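Local atomic coordinates of probable signal peptide protein (Ralstonia solanacearum, PDB entry 2QGU), a protein that binds a phospholipid and, like other MlaC proteins, probably carries phospholipids across the periplasm. Residues Leu57-Val60 / Phe61-Val64; Arg76-Gln79 / Ile80-Arg84; Gly192-Val195 / Gln196-Asp199. The protein carries 13 engineered substitutions. All coordinates share one frame; numbering follows the deposited sequence.

All three contacts are local, between successive turns of one helix, contact 2 at the end of its helix; the three helices belong to a lipid-binding protein that sets helices beside an antiparallel sheet. The side chain of Val-64 in contact 1, on helix 57-67, and that of Thr-77 in contact 2, on helix 74-82, each lie about 4 Å from the bound di-palmitoyl-phosphatidylethanolamine. The centres of these contacts are 24 Å apart, on opposite sides of the chain's centre. Contact 3, on helix 191-206, stays farther from the lipid, the side chain of Leu-198 being about 12 Å away. Contacts 2 and 3 have centres 15 Å apart and do not touch. Helix 91-114 connects all three, since each packs side chains against it.

Contact 1: residues Leu57-Val60 / Phe61-Val64; sequences LQKV and FQLV. Engineered in segment 57-60: Leu-57 (natural residue Met).
Leu-57 and Phe-61, one turn apart on the alpha-helix 57-67, lie side by side and point the same way, with Leu-57 CD1 3.9 Å from Phe-61 CE2. The carbonyl oxygen Leu-57 O sits at the edge of the Phe-61 ring, in its plane, and also takes the backbone N-H of Phe-61 in a nearly straight bond. One residue along, the side chains of Gln-58 and Gln-62 cross with their amide planes only 20° apart, Gln-58 CG lying 3.7 Å from Gln-62 NE2. A bend at chi2 (67°) turns the Gln-58 amide forward, toward the next turn, where NE2 comes to 4.0 Å from Phe-61 CB. Leu-57 is an engineered residue.

Farther out, Leu-57 and Phe-61 rest on helix 91-114, through Ala-110 and Ile-106 respectively, while Val-60 and Leu-63 pack on Leu-52 of helix 50-53. Val-64, whose N-H bonds to Val-60 O, touches the bound phospholipid, so this turn joins the helical packing to the lipid pocket. On the polar side a water bridges Lys-59 and Gln-62, donating to Gln-62 OE1 at 2.8 Å and accepting from Lys-59 NZ at 3.3 Å.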
ATOM      1  N   LEU A  57       0.200 -17.169  -3.756  1.00 10.48           N
ATOM      2  CA  LEU A  57      -0.535 -15.910  -3.628  1.00 10.31           C
ATOM      3  C   LEU A  57      -1.279 -15.789  -2.309  1.00 10.07           C
ATOM      4  O   LEU A  57      -1.300 -14.714  -1.703  1.00 10.17           O
ATOM      5  CB  LEU A  57      -1.500 -15.704  -4.799  1.00 10.31           C
ATOM      6  CG  LEU A  57      -2.252 -14.367  -4.835  1.00 10.06           C
ATOM      7  CD1 LEU A  57      -1.299 -13.182  -5.007  1.00 11.64           C
ATOM      8  CD2 LEU A  57      -3.282 -14.397  -5.947  1.00 11.11           C
ATOM      9  N   GLN A  58      -1.891 -16.886  -1.866  1.00  9.99           N
ATOM     10  CA  GLN A  58      -2.595 -16.888  -0.592  1.00  9.60           C
ATOM     11  C   GLN A  58      -1.673 -16.435   0.535  1.00  9.59           C
ATOM     12  O   GLN A  58      -2.068 -15.629   1.379  1.00  9.08           O
ATOM     13  CB  GLN A  58      -3.208 -18.261  -0.284  1.00  9.81           C
ATOM     14  CG  GLN A  58      -3.979 -18.313   1.041  1.00 10.13           C
ATOM     15  CD  GLN A  58      -5.242 -17.464   1.030  1.00 10.74           C
ATOM     16  OE1 GLN A  58      -6.328 -17.964   0.742  1.00 11.21           O
ATOM     17  NE2 GLN A  58      -5.103 -16.174   1.327  1.00 10.38           N
ATOM     18  N   LYS A  59      -0.440 -16.936   0.528  1.00  9.83           N
ATOM     19  CA  LYS A  59       0.543 -16.559   1.533  1.00  9.86           C
ATOM     20  C   LYS A  59       0.986 -15.097   1.435  1.00  9.45           C
ATOM     21  O   LYS A  59       1.310 -14.485   2.452  1.00  9.37           O
ATOM     22  CB  LYS A  59       1.731 -17.525   1.510  1.00 10.17           C
ATOM     23  CG  LYS A  59       1.342 -18.920   1.979  1.00 12.18           C
ATOM     24  CD  LYS A  59       2.508 -19.884   1.947  1.00 14.80           C
ATOM     25  CE  LYS A  59       2.106 -21.233   2.524  1.00 17.28           C
ATOM     26  NZ  LYS A  59       1.713 -21.147   3.960  1.00 19.65           N
ATOM     27  N   VAL A  60       0.974 -14.535   0.227  1.00  9.16           N
ATOM     28  CA  VAL A  60       1.281 -13.108   0.057  1.00  8.99           C
ATOM     29  C   VAL A  60       0.171 -12.256   0.685  1.00  8.64           C
ATOM     30  O   VAL A  60       0.446 -11.271   1.371  1.00  7.95           O
ATOM     31  CB  VAL A  60       1.497 -12.727  -1.430  1.00  9.35           C
ATOM     32  CG1 VAL A  60       1.657 -11.233  -1.582  1.00  9.96           C
ATOM     33  CG2 VAL A  60       2.724 -13.420  -1.983  1.00 10.28           C
ATOM     34  N   PHE A  61      -1.086 -12.639   0.456  1.00  8.65           N
ATOM     35  CA  PHE A  61      -2.200 -11.961   1.114  1.00  8.51           C
ATOM     36  C   PHE A  61      -2.067 -12.032   2.633  1.00  9.01           C
ATOM     37  O   PHE A  61      -2.270 -11.041   3.323  1.00  9.28           O
ATOM     38  CB  PHE A  61      -3.547 -12.548   0.670  1.00  8.74           C
ATOM     39  CG  PHE A  61      -4.124 -11.898  -0.558  1.00  8.19           C
ATOM     40  CD1 PHE A  61      -5.217 -11.041  -0.456  1.00  8.26           C
ATOM     41  CD2 PHE A  61      -3.583 -12.150  -1.814  1.00  8.51           C
ATOM     42  CE1 PHE A  61      -5.764 -10.441  -1.587  1.00  8.46           C
ATOM     43  CE2 PHE A  61      -4.121 -11.545  -2.962  1.00  8.81           C
ATOM     44  CZ  PHE A  61      -5.215 -10.694  -2.839  1.00  8.67           C
ATOM     45  N   GLN A  62      -1.720 -13.209   3.145  1.00  9.57           N
ATOM     46  CA  GLN A  62      -1.549 -13.398   4.583  1.00 10.13           C
ATOM     47  C   GLN A  62      -0.381 -12.567   5.132  1.00  9.81           C
ATOM     48  O   GLN A  62      -0.493 -11.985   6.215  1.00 10.13           O
ATOM     49  CB  GLN A  62      -1.432 -14.889   4.924  1.00 10.41           C
ATOM     50  CG  GLN A  62      -2.746 -15.646   4.664  1.00 12.07           C
ATOM     51  CD  GLN A  62      -2.585 -17.153   4.575  1.00 13.89           C
ATOM     52  OE1 GLN A  62      -1.489 -17.670   4.370  1.00 14.94           O
ATOM     53  NE2 GLN A  62      -3.701 -17.867   4.716  1.00 15.19           N
ATOM     54  N   LEU A  63       0.709 -12.484   4.368  1.00  9.91           N
ATOM     55  CA  LEU A  63       1.847 -11.612   4.697  1.00 10.14           C
ATOM     56  C   LEU A  63       1.412 -10.163   4.858  1.00 10.25           C
ATOM     57  O   LEU A  63       1.778  -9.495   5.831  1.00 10.35           O
ATOM     58  CB  LEU A  63       2.935 -11.709   3.617  1.00 10.09           C
ATOM     59  CG  LEU A  63       4.089 -10.692   3.618  1.00  9.84           C
ATOM     60  CD1 LEU A  63       5.137 -11.043   4.656  1.00 11.29           C
ATOM     61  CD2 LEU A  63       4.735 -10.615   2.249  1.00 10.68           C
ATOM     62  N   VAL A  64       0.625  -9.680   3.903  1.00  9.89           N
ATOM     63  CA  VAL A  64       0.146  -8.302   3.939  1.00 10.32           C
ATOM     64  C   VAL A  64      -0.769  -8.082   5.144  1.00 11.08           C
ATOM     65  O   VAL A  64      -0.614  -7.106   5.876  1.00 11.20           O
ATOM     66  CB  VAL A  64      -0.535  -7.899   2.610  1.00 10.05           C
ATOM     67  CG1 VAL A  64      -1.199  -6.530   2.737  1.00 10.52           C
ATOM     68  CG2 VAL A  64       0.489  -7.886   1.476  1.00  9.58           C
TER
HETATM   69  O   HOH W   1      -1.436 -20.373   3.534  1.00 23.94           O

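Contact 2: residues Arg76-Gln79 / Ile80-Arg84; sequences RTTQ and IAMGR
Arg-76 and Ile-80 meet through complementary torsions: in Arg-76, chi1 of -178° sets CG beside the carbonyl carbon and the chain then runs extended to NE, while in Ile-80, chi1 of -66° sets CG1 beside the backbone N and swings CD1 back over the preceding turn. This is an i to i+4 pair on the last turns of the alpha-helix 74-82, in the MlaC fold. Ile-80 CD1 comes from an oblique direction to 3.9 Å from Arg-76 NE and leans equally on CG of that arginine, so the methyl rests on the stem and at the root of the guanidinium while the charged end reaches beyond it. That end is held by salt bridges from Arg-76 NH1 to Glu-155 and Asp-134 and by a cation-pi contact with Tyr-164, tying the helix to the sheet.

Thr-77 lies near the bound phospholipid, its hydroxyl hydrogen-bonded to Tyr-164 O. Thr-78 turns its side chain to helix 91-114. Met-82, modelled as selenomethionine, also packs on Ile-97 of that helix.

At the end of the helix the regular bonding gives out. Met-82 N keeps its bond to Thr-78 O, at 2.9 Å, and adds a weak one to Gln-79 O, which also takes a weak bond from Gly-83 N. Gly-83 leaves helical geometry with a positive phi of 56°, which favours glycine. A water bridges the terminus, donating to Gln-79 O and to Gly-83 O, 2.7 Å from each.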
ATOM      1  N   ARG A  76      -7.814   5.145   4.972  1.00  8.33           N
ATOM      2  CA  ARG A  76      -7.415   6.486   4.538  1.00  8.91           C
ATOM      3  C   ARG A  76      -6.912   6.497   3.093  1.00  8.52           C
ATOM      4  O   ARG A  76      -7.274   7.378   2.322  1.00  8.76           O
ATOM      5  CB  ARG A  76      -6.393   7.144   5.473  1.00  9.07           C
ATOM      6  CG  ARG A  76      -6.052   8.555   4.994  1.00 11.00           C
ATOM      7  CD  ARG A  76      -5.357   9.443   6.001  1.00 12.57           C
ATOM      8  NE  ARG A  76      -5.134  10.756   5.388  1.00 15.20           N
ATOM      9  CZ  ARG A  76      -4.249  11.654   5.807  1.00 16.38           C
ATOM     10  NH1 ARG A  76      -3.492  11.414   6.866  1.00 17.52           N
ATOM     11  NH2 ARG A  76      -4.125  12.803   5.158  1.00 17.07           N
ATOM     12  N   THR A  77      -6.083   5.518   2.727  1.00  8.46           N
ATOM     13  CA  THR A  77      -5.614   5.413   1.347  1.00  7.94           C
ATOM     14  C   THR A  77      -6.795   5.373   0.381  1.00  7.93           C
ATOM     15  O   THR A  77      -6.782   6.030  -0.659  1.00  7.94           O
ATOM     16  CB  THR A  77      -4.764   4.155   1.136  1.00  8.09           C
ATOM     17  OG1 THR A  77      -3.883   3.981   2.252  1.00  7.09           O
ATOM     18  CG2 THR A  77      -3.952   4.262  -0.155  1.00  7.72           C
ATOM     19  N   THR A  78      -7.814   4.597   0.743  1.00  8.15           N
ATOM     20  CA  THR A  78      -8.998   4.445  -0.097  1.00  8.36           C
ATOM     21  C   THR A  78      -9.811   5.735  -0.141  1.00  8.81           C
ATOM     22  O   THR A  78     -10.292   6.128  -1.201  1.00  9.02           O
ATOM     23  CB  THR A  78      -9.868   3.273   0.380  1.00  8.21           C
ATOM     24  OG1 THR A  78      -9.087   2.072   0.372  1.00  7.91           O
ATOM     25  CG2 THR A  78     -11.070   3.075  -0.544  1.00  8.26           C
ATOM     26  N   GLN A  79      -9.950   6.386   1.012  1.00  9.19           N
ATOM     27  CA  GLN A  79     -10.619   7.684   1.083  1.00 10.40           C
ATOM     28  C   GLN A  79      -9.948   8.707   0.170  1.00 10.04           C
ATOM     29  O   GLN A  79     -10.619   9.426  -0.569  1.00 10.44           O
ATOM     30  CB  GLN A  79     -10.642   8.200   2.516  1.00 10.91           C
ATOM     31  CG  GLN A  79     -11.601   7.454   3.406  1.00 14.33           C
ATOM     32  CD  GLN A  79     -11.633   7.991   4.820  1.00 18.48           C
ATOM     33  OE1 GLN A  79     -10.593   8.270   5.418  1.00 21.62           O
ATOM     34  NE2 GLN A  79     -12.834   8.128   5.369  1.00 21.69           N
ATOM     35  N   ILE A  80      -8.618   8.768   0.212  1.00  9.40           N
ATOM     36  CA  ILE A  80      -7.896   9.707  -0.637  1.00  9.68           C
ATOM     37  C   ILE A  80      -8.139   9.378  -2.111  1.00  9.65           C
ATOM     38  O   ILE A  80      -8.430  10.272  -2.911  1.00 10.49           O
ATOM     39  CB  ILE A  80      -6.387   9.716  -0.330  1.00  9.41           C
ATOM     40  CG1 ILE A  80      -6.144  10.265   1.083  1.00 10.01           C
ATOM     41  CG2 ILE A  80      -5.632  10.564  -1.369  1.00 10.25           C
ATOM     42  CD1 ILE A  80      -4.753   9.946   1.634  1.00 10.70           C
ATOM     43  N   ALA A  81      -8.050   8.094  -2.458  1.00  9.75           N
ATOM     44  CA  ALA A  81      -8.247   7.658  -3.841  1.00 10.23           C
ATOM     45  C   ALA A  81      -9.651   7.957  -4.368  1.00 10.85           C
ATOM     46  O   ALA A  81      -9.830   8.194  -5.562  1.00 11.02           O
ATOM     47  CB  ALA A  81      -7.918   6.163  -3.986  1.00  9.88           C
HETATM   48  N   MSE A  82     -10.643   7.942  -3.483  0.50 11.20           N
HETATM   49  CA  MSE A  82     -12.020   8.198  -3.904  0.50 11.85           C
HETATM   50  C   MSE A  82     -12.358   9.685  -3.957  0.50 12.10           C
HETATM   51  O   MSE A  82     -13.321  10.076  -4.617  0.50 12.18           O
HETATM   52  CB  MSE A  82     -13.012   7.454  -3.012  0.50 11.54           C
HETATM   53  CG  MSE A  82     -13.006   5.947  -3.210  0.50 11.39           C
HETATM   54 SE   MSE A  82     -14.652   5.143  -2.561  0.50 13.35          SE
HETATM   55  CE  MSE A  82     -15.907   5.905  -3.846  0.50 10.31           C
ATOM     56  N   GLY A  83     -11.565  10.509  -3.273  1.00 12.57           N
ATOM     57  CA  GLY A  83     -11.771  11.964  -3.278  1.00 13.34           C
ATOM     58  C   GLY A  83     -13.166  12.367  -2.839  1.00 13.90           C
ATOM     59  O   GLY A  83     -13.701  11.818  -1.875  1.00 14.24           O
ATOM     60  N   ARG A  84     -13.778  13.291  -3.577  1.00 14.46           N
ATOM     61  CA  ARG A  84     -15.118  13.775  -3.233  1.00 15.19           C
ATOM     62  C   ARG A  84     -16.209  12.700  -3.362  1.00 14.82           C
ATOM     63  O   ARG A  84     -17.334  12.890  -2.893  1.00 15.23           O
ATOM     64  CB  ARG A  84     -15.467  15.032  -4.049  1.00 15.24           C
ATOM     65  CG  ARG A  84     -15.720  14.797  -5.537  1.00 16.54           C
ATOM     66  CD  ARG A  84     -15.890  16.125  -6.270  1.00 16.54           C
ATOM     67  NE  ARG A  84     -16.226  15.950  -7.683  1.00 19.13           N
ATOM     68  CZ  ARG A  84     -15.338  15.802  -8.665  1.00 19.99           C
ATOM     69  NH1 ARG A  84     -14.033  15.787  -8.407  1.00 21.06           N
ATOM     70  NH2 ARG A  84     -15.757  15.661  -9.916  1.00 21.11           N
TER
HETATM   71  O   HOH W   2     -12.156  11.453   0.324  1.00 26.13           O

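Contact 3: residues Gly192-Val195 / Gln196-Asp199; sequences GGLV and QFLD. Engineered in segment 192-195: Gly-192 (natural residue Ser).
Leu-194 lays its CD1 methyl against the ring of Phe-197, reaching CD2 at 4.0 Å from an oblique direction, and the same methyl lies 4.2 Å from Leu-198 CG. One branch of a leucine thus serves both the i+3 and the i+4 neighbour within the alpha-helix 191-206. With CG of Leu-194 anti to the backbone N (chi1 -180°), the branch is directed along the helix toward these later residues. The three side chains are part of the apolar face by which this C-terminal helix packs on the rest of the fold: Leu-194 meets Phe-181, and Phe-197 meets Val-184, both on helix 173-188, while Leu-194, Val-195 and Leu-198 rest on Ile-97 of helix 91-114.

Behind this face, four backbone bonds join the segments, among them Phe-197 N to Gly-193 O at 2.9 Å. Gly-192, an engineered residue, accepts the N-H of Gln-196 at 3.1 Å between Gly-192 O and Gln-196 N.

Polar side chains occupy the other flank. Gln-196 extends its amide away from the apolar face, and its OE1 takes a weak hydrogen bond from Arg-188. The carboxylate of Asp-199 lies beside the carbonyl of Val-195, CG 3.3 Å from Val-195 O, which bonds to Asp-199 N and not to the carboxylate. This part of the helix is therefore amphipathic: its apolar flank is buried against two helices, whereas Gln-196 and Asp-199 are exposed.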
ATOM      1  N   GLY A 192     -20.859   3.059  -8.468  1.00 10.36           N
ATOM      2  CA  GLY A 192     -21.130   1.718  -8.960  1.00  9.94           C
ATOM      3  C   GLY A 192     -20.196   1.331 -10.093  1.00 10.44           C
ATOM      4  O   GLY A 192     -19.753   0.180 -10.181  1.00 10.58           O
ATOM      5  N   GLY A 193     -19.882   2.304 -10.949  1.00 10.01           N
ATOM      6  CA  GLY A 193     -18.926   2.114 -12.041  1.00 10.44           C
ATOM      7  C   GLY A 193     -17.542   1.744 -11.540  1.00 10.29           C
ATOM      8  O   GLY A 193     -16.861   0.904 -12.135  1.00 11.13           O
ATOM      9  N   LEU A 194     -17.130   2.365 -10.440  1.00 10.48           N
ATOM     10  CA  LEU A 194     -15.836   2.057  -9.842  1.00 10.37           C
ATOM     11  C   LEU A 194     -15.780   0.636  -9.280  1.00 10.36           C
ATOM     12  O   LEU A 194     -14.777  -0.065  -9.453  1.00  9.85           O
ATOM     13  CB  LEU A 194     -15.466   3.086  -8.770  1.00 10.67           C
ATOM     14  CG  LEU A 194     -14.115   2.835  -8.093  1.00 10.62           C
ATOM     15  CD1 LEU A 194     -12.966   2.841  -9.108  1.00 11.35           C
ATOM     16  CD2 LEU A 194     -13.848   3.840  -7.010  1.00 11.76           C
ATOM     17  N   VAL A 195     -16.852   0.207  -8.617  1.00 10.20           N
ATOM     18  CA  VAL A 195     -16.939  -1.167  -8.121  1.00 10.47           C
ATOM     19  C   VAL A 195     -16.789  -2.158  -9.284  1.00 10.75           C
ATOM     20  O   VAL A 195     -16.027  -3.121  -9.200  1.00 10.79           O
ATOM     21  CB  VAL A 195     -18.264  -1.413  -7.352  1.00 10.24           C
ATOM     22  CG1 VAL A 195     -18.414  -2.889  -6.948  1.00 10.70           C
ATOM     23  CG2 VAL A 195     -18.353  -0.515  -6.120  1.00 10.90           C
ATOM     24  N   GLN A 196     -17.512  -1.899 -10.371  1.00 10.94           N
ATOM     25  CA  GLN A 196     -17.423  -2.711 -11.583  1.00 11.44           C
ATOM     26  C   GLN A 196     -15.991  -2.755 -12.129  1.00 10.60           C
ATOM     27  O   GLN A 196     -15.483  -3.826 -12.474  1.00 10.88           O
ATOM     28  CB  GLN A 196     -18.383  -2.153 -12.639  1.00 11.54           C
ATOM     29  CG  GLN A 196     -18.457  -2.942 -13.941  1.00 12.81           C
ATOM     30  CD  GLN A 196     -19.313  -2.243 -14.983  1.00 13.17           C
ATOM     31  OE1 GLN A 196     -19.027  -1.112 -15.383  1.00 14.74           O
ATOM     32  NE2 GLN A 196     -20.368  -2.916 -15.429  1.00 16.47           N
ATOM     33  N   PHE A 197     -15.350  -1.590 -12.203  1.00  9.81           N
ATOM     34  CA  PHE A 197     -13.974  -1.474 -12.681  1.00  9.77           C
ATOM     35  C   PHE A 197     -13.004  -2.280 -11.819  1.00  9.61           C
ATOM     36  O   PHE A 197     -12.142  -2.994 -12.346  1.00  9.79           O
ATOM     37  CB  PHE A 197     -13.570   0.003 -12.724  1.00 10.13           C
ATOM     38  CG  PHE A 197     -12.107   0.244 -12.997  1.00 10.05           C
ATOM     39  CD1 PHE A 197     -11.601   0.166 -14.292  1.00 10.73           C
ATOM     40  CD2 PHE A 197     -11.246   0.598 -11.961  1.00  9.53           C
ATOM     41  CE1 PHE A 197     -10.256   0.411 -14.546  1.00 10.82           C
ATOM     42  CE2 PHE A 197      -9.897   0.843 -12.208  1.00  9.99           C
ATOM     43  CZ  PHE A 197      -9.403   0.753 -13.502  1.00 10.31           C
ATOM     44  N   LEU A 198     -13.136  -2.166 -10.499  1.00  9.79           N
ATOM     45  CA  LEU A 198     -12.249  -2.917  -9.608  1.00  9.77           C
ATOM     46  C   LEU A 198     -12.430  -4.423  -9.771  1.00  9.90           C
ATOM     47  O   LEU A 198     -11.454  -5.168  -9.759  1.00 10.03           O
ATOM     48  CB  LEU A 198     -12.410  -2.470  -8.153  1.00  9.44           C
ATOM     49  CG  LEU A 198     -11.878  -1.063  -7.846  1.00 10.35           C
ATOM     50  CD1 LEU A 198     -12.240  -0.663  -6.422  1.00 10.78           C
ATOM     51  CD2 LEU A 198     -10.372  -0.956  -8.056  1.00 11.19           C
ATOM     52  N   ASP A 199     -13.675  -4.860  -9.959  1.00 10.42           N
ATOM     53  CA  ASP A 199     -13.951  -6.264 -10.253  1.00 10.85           C
ATOM     54  C   ASP A 199     -13.241  -6.708 -11.534  1.00 11.05           C
ATOM     55  O   ASP A 199     -12.604  -7.766 -11.567  1.00 10.93           O
ATOM     56  CB  ASP A 199     -15.460  -6.505 -10.360  1.00 11.13           C
ATOM     57  CG  ASP A 199     -16.169  -6.439  -9.018  1.00 12.08           C
ATOM     58  OD1 ASP A 199     -15.497  -6.309  -7.968  1.00 12.91           O
ATOM     59  OD2 ASP A 199     -17.418  -6.506  -9.012  1.00 13.38           O
TER